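Local atomic coordinates of restriction endonuclease EcoP15I, restriction subunit (Escherichia coli, PDB entry 4ZCF), a protein that recognises two inversely oriented 5'-CAGCAG-3' sites and, with the Mod subunit, cleaves DNA 25-27 base pairs downstream of one, carrying an AMP-binding helicase domain. Residues C[211-214]-C[215-219]; C[370-373]-C[374-377]; C[693-696]-C[697-701]. One frame throughout, in Å; residues are numbered along the deposited sequence.

Contact 1 (C[211-214]-C[215-219]); sequences TPVD and ALRAV
D214 and R217, three residues apart, lie side by side on one flank of a short helix and point the same way, a plain example of an i, i+3 salt bridge. The carboxylate and guanidinium planes are 42° apart, so the two groups meet askew and not as a flat two-pronged pair. One bond joins them: R217 NH1 donates to D214 OD1 over 2.7 Å, approaching that oxygen on its anti side and 30° out of the carboxylate plane. R217 sends CG off opposite the backbone N (chi1 -180°), and its chain bends at chi3, which swings the guanidinium back toward the preceding turn. R217 NE makes weak hydrogen bonds to K243 O and N245 OD1.

The helix is 212-217, a short helix within the first RecA-like domain of the helicase motor, shortly ahead of strand 222-226, which ends at the AMP-lining D226, with E227, also in the AMP pocket, just after it. T211 holds the N-cap position, yet its OG1 bonds to D198 O instead of capping the turn. P212 occupies the first helical position. Main-chain bonds then follow in the usual i to i+4 order, A215 N to T211 O at 3.1 Å and R217 N to V213 O at 2.8 Å among them.

On another side, L216 folds its branch back over the first turn, CD1 lying 3.4 Å from P212 O. The L216 side chain also meets F170 of helix 165-172 and I111 of strand 109-113, while A215 rests on V171 and P212 touches I167, both of that same helix 165-172.

Contact 2 (C[370-373]-C[374-377]); sequences LADN and MMRK
Helix 368-389 of the second RecA-like domain supplies an example of how two successive turns of a helix can carry different chemistry on different sides, with L370 meeting M374, D372 meeting M375 and N373 meeting R376. On the apolar side, L370 and M374 run alongside each other in the same direction. The methionine chain bends at chi3 (-72°), which brings its methyl CE to 4.0 Å from L370 CG. D372 reaches across M375, OD1 standing 3.7 Å from the CE of that methionine. On the exposed side, R376 turns back along the helix: its chain bends at chi3, and one guanidinium face lies over N373 CA. The N373 amide is set 67° from the guanidinium plane, beside the NH2 end. Replacing N373 by an alanine would take this amide away and would probably leave the R376 guanidinium freer to swing off the helix. Beneath the side chains the i to i+4 backbone bonds continue, M375 N reaching A371 O at 2.9 Å and K377 N reaching N373 O at 3.1 Å.

Helix 421-434 lies along one flank, where D372 touches K423 and Y427, M375 touches F424 and R376 touches Y427. Elsewhere L370 and M374 rest on D559, just past strand 553-558, and N373 touches E286, just past strand 280-285.

Contact 3 (C[693-696]-C[697-701]); sequences SIFK and SFMLE
S693 O accepts two bonds from one residue a turn later: S697 OG donates to it over 3.0 Å and S697 N over 3.2 Å. The hydroxyl comes in tilted 19° from the carbonyl plane, whereas the amide sits well above it, so the two donors reach the oxygen from different directions. S697 OG stands beside its own backbone N (chi1 -63°), and that rotation folds it back onto the preceding turn. The hydroxyl of S693 itself is hydrogen-bonded to E690 O.

The buried side of helix 688-701 is built from F695, F698 and M699. The two phenyl rings lie side by side and point the same way, but their planes are inclined at 43°, neither stacked nor at right angles. F695 CE1 reaches the edge of the F698 ring, 3.5 Å from CE2. M699 adds a Met-aromatic contact, its sulfur 3.8 Å from F695 CZ and lying obliquely to the ring. F792 of helix 782-798 extends the cluster, meeting F695 edge-to-face, and it also meets the ring of F698, while L763 and V766 of helix 760-769 also touch F695.

K696 and L700 run alongside each other on a different face, with K696 CG 3.9 Å from L700 CD1, and the lysine ends in a salt bridge to D769. Rings and a polarisable sulfur gathered on one side probably hold this helix against 760-769 and 782-798 largely through dispersion and the burial of apolar surface, while D769 is likely to offset the charge of K696.

In the fold
Along the chain the three contacts come strictly in series; none nests in or crosses another, and each closes only about one helical turn between adjoining segments. Contact 1 lies in the first RecA-like domain, on a helix packed against helix 165-172 and strand 109-113. Contact 2 follows in the second such domain, where its helix bridges helix 421-434 and the loops after strands 280-285 and 553-558. AMP lies in the cleft of this helicase motor, lined by residues from both domains. Contact 3 comes last, joining helix 688-701 to helices 760-769 and 782-798, well apart from the motor: its centre is about 52 Å from that of contact 1 and 69 Å from that of contact 2.

Contact 1 (C[211-214]-C[215-219])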
ATOM      1  N   THR C 211      12.429  16.229   7.154  1.00 54.64           N
ATOM      2  CA  THR C 211      11.806  17.123   6.176  1.00 54.48           C
ATOM      3  C   THR C 211      12.059  16.634   4.723  1.00 58.38           C
ATOM      4  O   THR C 211      13.213  16.342   4.389  1.00 58.12           O
ATOM      5  CB  THR C 211      12.324  18.554   6.454  1.00 60.80           C
ATOM      6  OG1 THR C 211      11.514  19.147   7.467  1.00 59.74           O
ATOM      7  CG2 THR C 211      12.340  19.445   5.239  1.00 59.00           C
ATOM      8  N   PRO C 212      11.016  16.580   3.843  1.00 54.83           N
ATOM      9  CA  PRO C 212      11.238  16.157   2.443  1.00 53.97           C
ATOM     10  C   PRO C 212      12.252  17.007   1.653  1.00 56.98           C
ATOM     11  O   PRO C 212      13.100  16.423   0.968  1.00 55.09           O
ATOM     12  CB  PRO C 212       9.828  16.193   1.836  1.00 55.81           C
ATOM     13  CG  PRO C 212       8.898  16.041   3.017  1.00 60.11           C
ATOM     14  CD  PRO C 212       9.583  16.850   4.088  1.00 56.20           C
ATOM     15  N   VAL C 213      12.213  18.367   1.789  1.00 54.41           N
ATOM     16  CA  VAL C 213      13.173  19.274   1.131  1.00 54.62           C
ATOM     17  C   VAL C 213      14.641  19.058   1.566  1.00 58.11           C
ATOM     18  O   VAL C 213      15.522  19.011   0.704  1.00 58.07           O
ATOM     19  CB  VAL C 213      12.736  20.774   1.016  1.00 59.32           C
ATOM     20  CG1 VAL C 213      12.541  21.435   2.381  1.00 59.36           C
ATOM     21  CG2 VAL C 213      13.713  21.587   0.169  1.00 58.94           C
ATOM     22  N   ASP C 214      14.896  18.879   2.884  1.00 54.84           N
ATOM     23  CA  ASP C 214      16.243  18.609   3.436  1.00 54.05           C
ATOM     24  C   ASP C 214      16.757  17.240   2.961  1.00 58.14           C
ATOM     25  O   ASP C 214      17.962  17.073   2.728  1.00 58.65           O
ATOM     26  CB  ASP C 214      16.234  18.645   4.973  1.00 55.26           C
ATOM     27  CG  ASP C 214      15.928  19.989   5.600  1.00 64.03           C
ATOM     28  OD1 ASP C 214      16.192  21.021   4.952  1.00 63.95           O
ATOM     29  OD2 ASP C 214      15.481  20.010   6.766  1.00 72.14           O
ATOM     30  N   ALA C 215      15.834  16.266   2.813  1.00 52.96           N
ATOM     31  CA  ALA C 215      16.174  14.936   2.336  1.00 51.95           C
ATOM     32  C   ALA C 215      16.557  14.983   0.848  1.00 54.98           C
ATOM     33  O   ALA C 215      17.531  14.328   0.466  1.00 56.63           O
ATOM     34  CB  ALA C 215      15.019  13.991   2.557  1.00 52.38           C
ATOM     35  N   LEU C 216      15.825  15.786   0.021  1.00 46.82           N
ATOM     36  CA  LEU C 216      16.087  15.934  -1.415  1.00 43.87           C
ATOM     37  C   LEU C 216      17.333  16.759  -1.680  1.00 48.71           C
ATOM     38  O   LEU C 216      18.104  16.426  -2.585  1.00 47.97           O
ATOM     39  CB  LEU C 216      14.884  16.496  -2.173  1.00 42.87           C
ATOM     40  CG  LEU C 216      13.638  15.594  -2.261  1.00 45.44           C
ATOM     41  CD1 LEU C 216      12.395  16.401  -2.372  1.00 44.91           C
ATOM     42  CD2 LEU C 216      13.722  14.639  -3.410  1.00 45.56           C
ATOM     43  N   ARG C 217      17.560  17.810  -0.868  1.00 46.81           N
ATOM     44  CA  ARG C 217      18.754  18.646  -0.970  1.00 46.30           C
ATOM     45  C   ARG C 217      20.031  17.795  -0.769  1.00 52.39           C
ATOM     46  O   ARG C 217      20.959  17.901  -1.571  1.00 52.77           O
ATOM     47  CB  ARG C 217      18.683  19.812   0.017  1.00 43.67           C
ATOM     48  CG  ARG C 217      19.905  20.728  -0.055  1.00 49.29           C
ATOM     49  CD  ARG C 217      20.052  21.631   1.143  1.00 55.82           C
ATOM     50  NE  ARG C 217      18.916  22.548   1.293  1.00 65.86           N
ATOM     51  CZ  ARG C 217      18.089  22.554   2.333  1.00 72.48           C
ATOM     52  NH1 ARG C 217      18.258  21.696   3.330  1.00 60.81           N
ATOM     53  NH2 ARG C 217      17.095  23.427   2.391  1.00 53.74           N
ATOM     54  N   ALA C 218      20.035  16.910   0.258  1.00 49.96           N
ATOM     55  CA  ALA C 218      21.134  16.002   0.632  1.00 49.90           C
ATOM     56  C   ALA C 218      21.500  14.947  -0.426  1.00 55.62           C
ATOM     57  O   ALA C 218      22.610  14.394  -0.392  1.00 56.63           O
ATOM     58  CB  ALA C 218      20.815  15.322   1.949  1.00 50.36           C
ATOM     59  N   VAL C 219      20.559  14.647  -1.339  1.00 51.54           N
ATOM     60  CA  VAL C 219      20.732  13.689  -2.434  1.00 51.11           C
ATOM     61  C   VAL C 219      21.668  14.298  -3.530  1.00 56.81           C
ATOM     62  O   VAL C 219      22.214  13.557  -4.359  1.00 57.10           O
ATOM     63  CB  VAL C 219      19.323  13.249  -2.935  1.00 54.09           C
ATOM     64  CG1 VAL C 219      19.234  13.097  -4.448  1.00 53.70           C
ATOM     65  CG2 VAL C 219      18.869  11.982  -2.230  1.00 53.89           C
TER

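Contact 2 (C[370-373]-C[374-377])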
ATOM      1  N   LEU C 370     -23.302  27.982 -37.746  1.00 80.17           N
ATOM      2  CA  LEU C 370     -21.851  28.217 -37.853  1.00 80.09           C
ATOM      3  C   LEU C 370     -21.029  26.964 -37.497  1.00 83.64           C
ATOM      4  O   LEU C 370     -20.090  26.615 -38.217  1.00 82.80           O
ATOM      5  CB  LEU C 370     -21.453  29.410 -36.943  1.00 80.21           C
ATOM      6  CG  LEU C 370     -19.958  29.674 -36.685  1.00 84.54           C
ATOM      7  CD1 LEU C 370     -19.330  30.464 -37.817  1.00 84.28           C
ATOM      8  CD2 LEU C 370     -19.762  30.416 -35.374  1.00 86.61           C
ATOM      9  N   ALA C 371     -21.361  26.315 -36.401  1.00 80.38           N
ATOM     10  CA  ALA C 371     -20.741  25.050 -36.065  1.00 80.01           C
ATOM     11  C   ALA C 371     -21.038  23.943 -37.041  1.00 82.74           C
ATOM     12  O   ALA C 371     -20.161  23.222 -37.446  1.00 81.99           O
ATOM     13  CB  ALA C 371     -21.171  24.635 -34.683  1.00 80.82           C
ATOM     14  N   ASP C 372     -22.287  23.842 -37.442  1.00 79.35           N
ATOM     15  CA  ASP C 372     -22.758  22.719 -38.210  1.00 79.09           C
ATOM     16  C   ASP C 372     -22.005  22.789 -39.482  1.00 81.11           C
ATOM     17  O   ASP C 372     -21.798  21.809 -40.153  1.00 79.34           O
ATOM     18  CB  ASP C 372     -24.236  22.870 -38.493  1.00 81.50           C
ATOM     19  CG  ASP C 372     -24.951  21.572 -38.474  1.00 96.06           C
ATOM     20  OD1 ASP C 372     -24.312  20.576 -38.113  1.00 97.15           O
ATOM     21  OD2 ASP C 372     -26.140  21.542 -38.837  1.00103.64           O
ATOM     22  N   ASN C 373     -21.680  24.014 -39.833  1.00 78.60           N
ATOM     23  CA  ASN C 373     -20.986  24.348 -41.077  1.00 79.05           C
ATOM     24  C   ASN C 373     -19.508  23.964 -40.965  1.00 82.96           C
ATOM     25  O   ASN C 373     -18.965  23.352 -41.889  1.00 83.16           O
ATOM     26  CB  ASN C 373     -21.139  25.840 -41.387  1.00 83.10           C
ATOM     27  CG  ASN C 373     -21.393  26.160 -42.841  1.00121.39           C
ATOM     28  OD1 ASN C 373     -20.496  26.085 -43.689  1.00121.68           O
ATOM     29  ND2 ASN C 373     -22.612  26.586 -43.150  1.00114.09           N
ATOM     30  N   MET C 374     -18.869  24.307 -39.824  1.00 78.93           N
ATOM     31  CA  MET C 374     -17.462  24.008 -39.519  1.00 78.30           C
ATOM     32  C   MET C 374     -17.206  22.493 -39.470  1.00 79.84           C
ATOM     33  O   MET C 374     -16.208  22.023 -40.020  1.00 78.36           O
ATOM     34  CB  MET C 374     -17.059  24.663 -38.185  1.00 80.71           C
ATOM     35  CG  MET C 374     -16.026  25.751 -38.336  1.00 84.40           C
ATOM     36  SD  MET C 374     -15.355  26.354 -36.768  1.00 88.75           S
ATOM     37  CE  MET C 374     -16.781  27.276 -36.129  1.00 85.39           C
ATOM     38  N   MET C 375     -18.126  21.744 -38.824  1.00 76.03           N
ATOM     39  CA  MET C 375     -18.088  20.291 -38.659  1.00 76.07           C
ATOM     40  C   MET C 375     -18.267  19.552 -39.992  1.00 80.85           C
ATOM     41  O   MET C 375     -17.543  18.591 -40.251  1.00 80.20           O
ATOM     42  CB  MET C 375     -19.132  19.853 -37.626  1.00 78.45           C
ATOM     43  CG  MET C 375     -19.156  18.360 -37.379  1.00 82.46           C
ATOM     44  SD  MET C 375     -20.214  17.888 -35.996  1.00 86.65           S
ATOM     45  CE  MET C 375     -21.855  18.111 -36.739  1.00 83.58           C
ATOM     46  N   ARG C 376     -19.220  20.009 -40.832  1.00 78.43           N
ATOM     47  CA  ARG C 376     -19.498  19.458 -42.165  1.00 78.58           C
ATOM     48  C   ARG C 376     -18.272  19.607 -43.080  1.00 81.91           C
ATOM     49  O   ARG C 376     -17.891  18.644 -43.746  1.00 81.54           O
ATOM     50  CB  ARG C 376     -20.713  20.171 -42.780  1.00 80.50           C
ATOM     51  CG  ARG C 376     -21.324  19.475 -43.997  1.00 93.16           C
ATOM     52  CD  ARG C 376     -22.668  20.071 -44.382  1.00104.27           C
ATOM     53  NE  ARG C 376     -22.569  21.478 -44.789  1.00114.14           N
ATOM     54  CZ  ARG C 376     -23.042  22.504 -44.084  1.00126.93           C
ATOM     55  NH1 ARG C 376     -23.657  22.297 -42.924  1.00116.19           N
ATOM     56  NH2 ARG C 376     -22.906  23.745 -44.535  1.00108.54           N
ATOM     57  N   LYS C 377     -17.654  20.811 -43.087  1.00 77.91           N
ATOM     58  CA  LYS C 377     -16.467  21.167 -43.867  1.00 77.55           C
ATOM     59  C   LYS C 377     -15.232  20.291 -43.509  1.00 81.73           C
ATOM     60  O   LYS C 377     -14.537  19.837 -44.420  1.00 81.01           O
ATOM     61  CB  LYS C 377     -16.174  22.670 -43.697  1.00 79.81           C
ATOM     62  CG  LYS C 377     -15.203  23.265 -44.714  1.00 91.91           C
ATOM     63  CD  LYS C 377     -15.212  24.800 -44.681  1.00102.79           C
ATOM     64  CE  LYS C 377     -14.292  25.413 -43.646  1.00110.63           C
ATOM     65  NZ  LYS C 377     -14.322  26.900 -43.698  1.00117.81           N
TER

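Contact 3 (C[693-696]-C[697-701])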
ATOM      1  N   SER C 693      44.171  -7.342 -38.528  1.00 64.54           N
ATOM      2  CA  SER C 693      45.308  -6.598 -39.069  1.00 64.88           C
ATOM      3  C   SER C 693      44.914  -5.262 -39.706  1.00 68.57           C
ATOM      4  O   SER C 693      45.706  -4.325 -39.668  1.00 67.83           O
ATOM      5  CB  SER C 693      46.107  -7.463 -40.040  1.00 69.09           C
ATOM      6  OG  SER C 693      45.356  -7.804 -41.193  1.00 81.35           O
ATOM      7  N   ILE C 694      43.692  -5.165 -40.268  1.00 65.81           N
ATOM      8  CA  ILE C 694      43.174  -3.940 -40.895  1.00 65.56           C
ATOM      9  C   ILE C 694      42.838  -2.893 -39.815  1.00 69.41           C
ATOM     10  O   ILE C 694      43.193  -1.718 -39.964  1.00 68.46           O
ATOM     11  CB  ILE C 694      41.999  -4.260 -41.861  1.00 68.91           C
ATOM     12  CG1 ILE C 694      42.471  -5.196 -43.000  1.00 69.50           C
ATOM     13  CG2 ILE C 694      41.351  -2.980 -42.421  1.00 69.88           C
ATOM     14  CD1 ILE C 694      41.392  -6.108 -43.619  1.00 78.18           C
ATOM     15  N   PHE C 695      42.195  -3.336 -38.711  1.00 66.32           N
ATOM     16  CA  PHE C 695      41.859  -2.460 -37.579  1.00 65.82           C
ATOM     17  C   PHE C 695      43.129  -2.050 -36.769  1.00 72.03           C
ATOM     18  O   PHE C 695      43.158  -0.962 -36.181  1.00 71.38           O
ATOM     19  CB  PHE C 695      40.752  -3.081 -36.685  1.00 66.22           C
ATOM     20  CG  PHE C 695      40.348  -2.208 -35.517  1.00 66.19           C
ATOM     21  CD1 PHE C 695      39.583  -1.063 -35.713  1.00 68.14           C
ATOM     22  CD2 PHE C 695      40.785  -2.496 -34.230  1.00 66.62           C
ATOM     23  CE1 PHE C 695      39.265  -0.222 -34.640  1.00 68.34           C
ATOM     24  CE2 PHE C 695      40.470  -1.652 -33.159  1.00 68.40           C
ATOM     25  CZ  PHE C 695      39.712  -0.521 -33.371  1.00 66.32           C
ATOM     26  N   LYS C 696      44.169  -2.916 -36.765  1.00 70.30           N
ATOM     27  CA  LYS C 696      45.460  -2.689 -36.096  1.00 70.84           C
ATOM     28  C   LYS C 696      46.236  -1.559 -36.805  1.00 74.55           C
ATOM     29  O   LYS C 696      46.779  -0.683 -36.131  1.00 73.82           O
ATOM     30  CB  LYS C 696      46.290  -3.993 -36.058  1.00 73.69           C
ATOM     31  CG  LYS C 696      47.656  -3.875 -35.367  1.00 85.43           C
ATOM     32  CD  LYS C 696      47.965  -5.045 -34.428  1.00 95.26           C
ATOM     33  CE  LYS C 696      48.458  -6.294 -35.119  1.00106.35           C
ATOM     34  NZ  LYS C 696      48.687  -7.402 -34.152  1.00114.99           N
ATOM     35  N   SER C 697      46.269  -1.582 -38.157  1.00 70.63           N
ATOM     36  CA  SER C 697      46.934  -0.583 -39.002  1.00 69.83           C
ATOM     37  C   SER C 697      46.368   0.810 -38.735  1.00 72.50           C
ATOM     38  O   SER C 697      47.145   1.737 -38.485  1.00 72.41           O
ATOM     39  CB  SER C 697      46.797  -0.951 -40.477  1.00 73.12           C
ATOM     40  OG  SER C 697      47.443  -2.185 -40.741  1.00 82.08           O
ATOM     41  N   PHE C 698      45.015   0.940 -38.740  1.00 67.72           N
ATOM     42  CA  PHE C 698      44.294   2.180 -38.451  1.00 67.26           C
ATOM     43  C   PHE C 698      44.617   2.660 -37.017  1.00 72.42           C
ATOM     44  O   PHE C 698      44.795   3.860 -36.790  1.00 72.70           O
ATOM     45  CB  PHE C 698      42.768   1.985 -38.634  1.00 68.63           C
ATOM     46  CG  PHE C 698      41.915   2.769 -37.661  1.00 70.38           C
ATOM     47  CD1 PHE C 698      41.678   4.127 -37.854  1.00 73.59           C
ATOM     48  CD2 PHE C 698      41.393   2.163 -36.520  1.00 72.68           C
ATOM     49  CE1 PHE C 698      40.953   4.866 -36.915  1.00 74.57           C
ATOM     50  CE2 PHE C 698      40.646   2.901 -35.594  1.00 75.41           C
ATOM     51  CZ  PHE C 698      40.417   4.241 -35.807  1.00 73.71           C
ATOM     52  N   MET C 699      44.656   1.717 -36.060  1.00 68.38           N
ATOM     53  CA  MET C 699      44.929   1.995 -34.654  1.00 68.14           C
ATOM     54  C   MET C 699      46.326   2.585 -34.405  1.00 75.24           C
ATOM     55  O   MET C 699      46.461   3.486 -33.576  1.00 74.47           O
ATOM     56  CB  MET C 699      44.691   0.731 -33.809  1.00 69.56           C
ATOM     57  CG  MET C 699      44.074   1.018 -32.467  1.00 71.55           C
ATOM     58  SD  MET C 699      42.491   1.882 -32.560  1.00 73.51           S
ATOM     59  CE  MET C 699      42.496   2.634 -31.004  1.00 70.02           C
ATOM     60  N   LEU C 700      47.350   2.084 -35.137  1.00 74.72           N
ATOM     61  CA  LEU C 700      48.750   2.520 -35.052  1.00 75.79           C
ATOM     62  C   LEU C 700      48.967   3.876 -35.755  1.00 83.46           C
ATOM     63  O   LEU C 700      49.720   4.709 -35.241  1.00 83.43           O
ATOM     64  CB  LEU C 700      49.700   1.447 -35.624  1.00 75.64           C
ATOM     65  CG  LEU C 700      49.772   0.106 -34.881  1.00 79.86           C
ATOM     66  CD1 LEU C 700      50.196  -1.012 -35.809  1.00 79.61           C
ATOM     67  CD2 LEU C 700      50.696   0.173 -33.685  1.00 82.59           C
ATOM     68  N   GLU C 701      48.292   4.093 -36.913  1.00 82.12           N
ATOM     69  CA  GLU C 701      48.321   5.330 -37.701  1.00 82.79           C
ATOM     70  C   GLU C 701      47.713   6.488 -36.900  1.00 90.45           C
ATOM     71  O   GLU C 701      48.164   7.630 -37.032  1.00 90.38           O
ATOM     72  CB  GLU C 701      47.545   5.140 -38.997  1.00 83.37           C
TER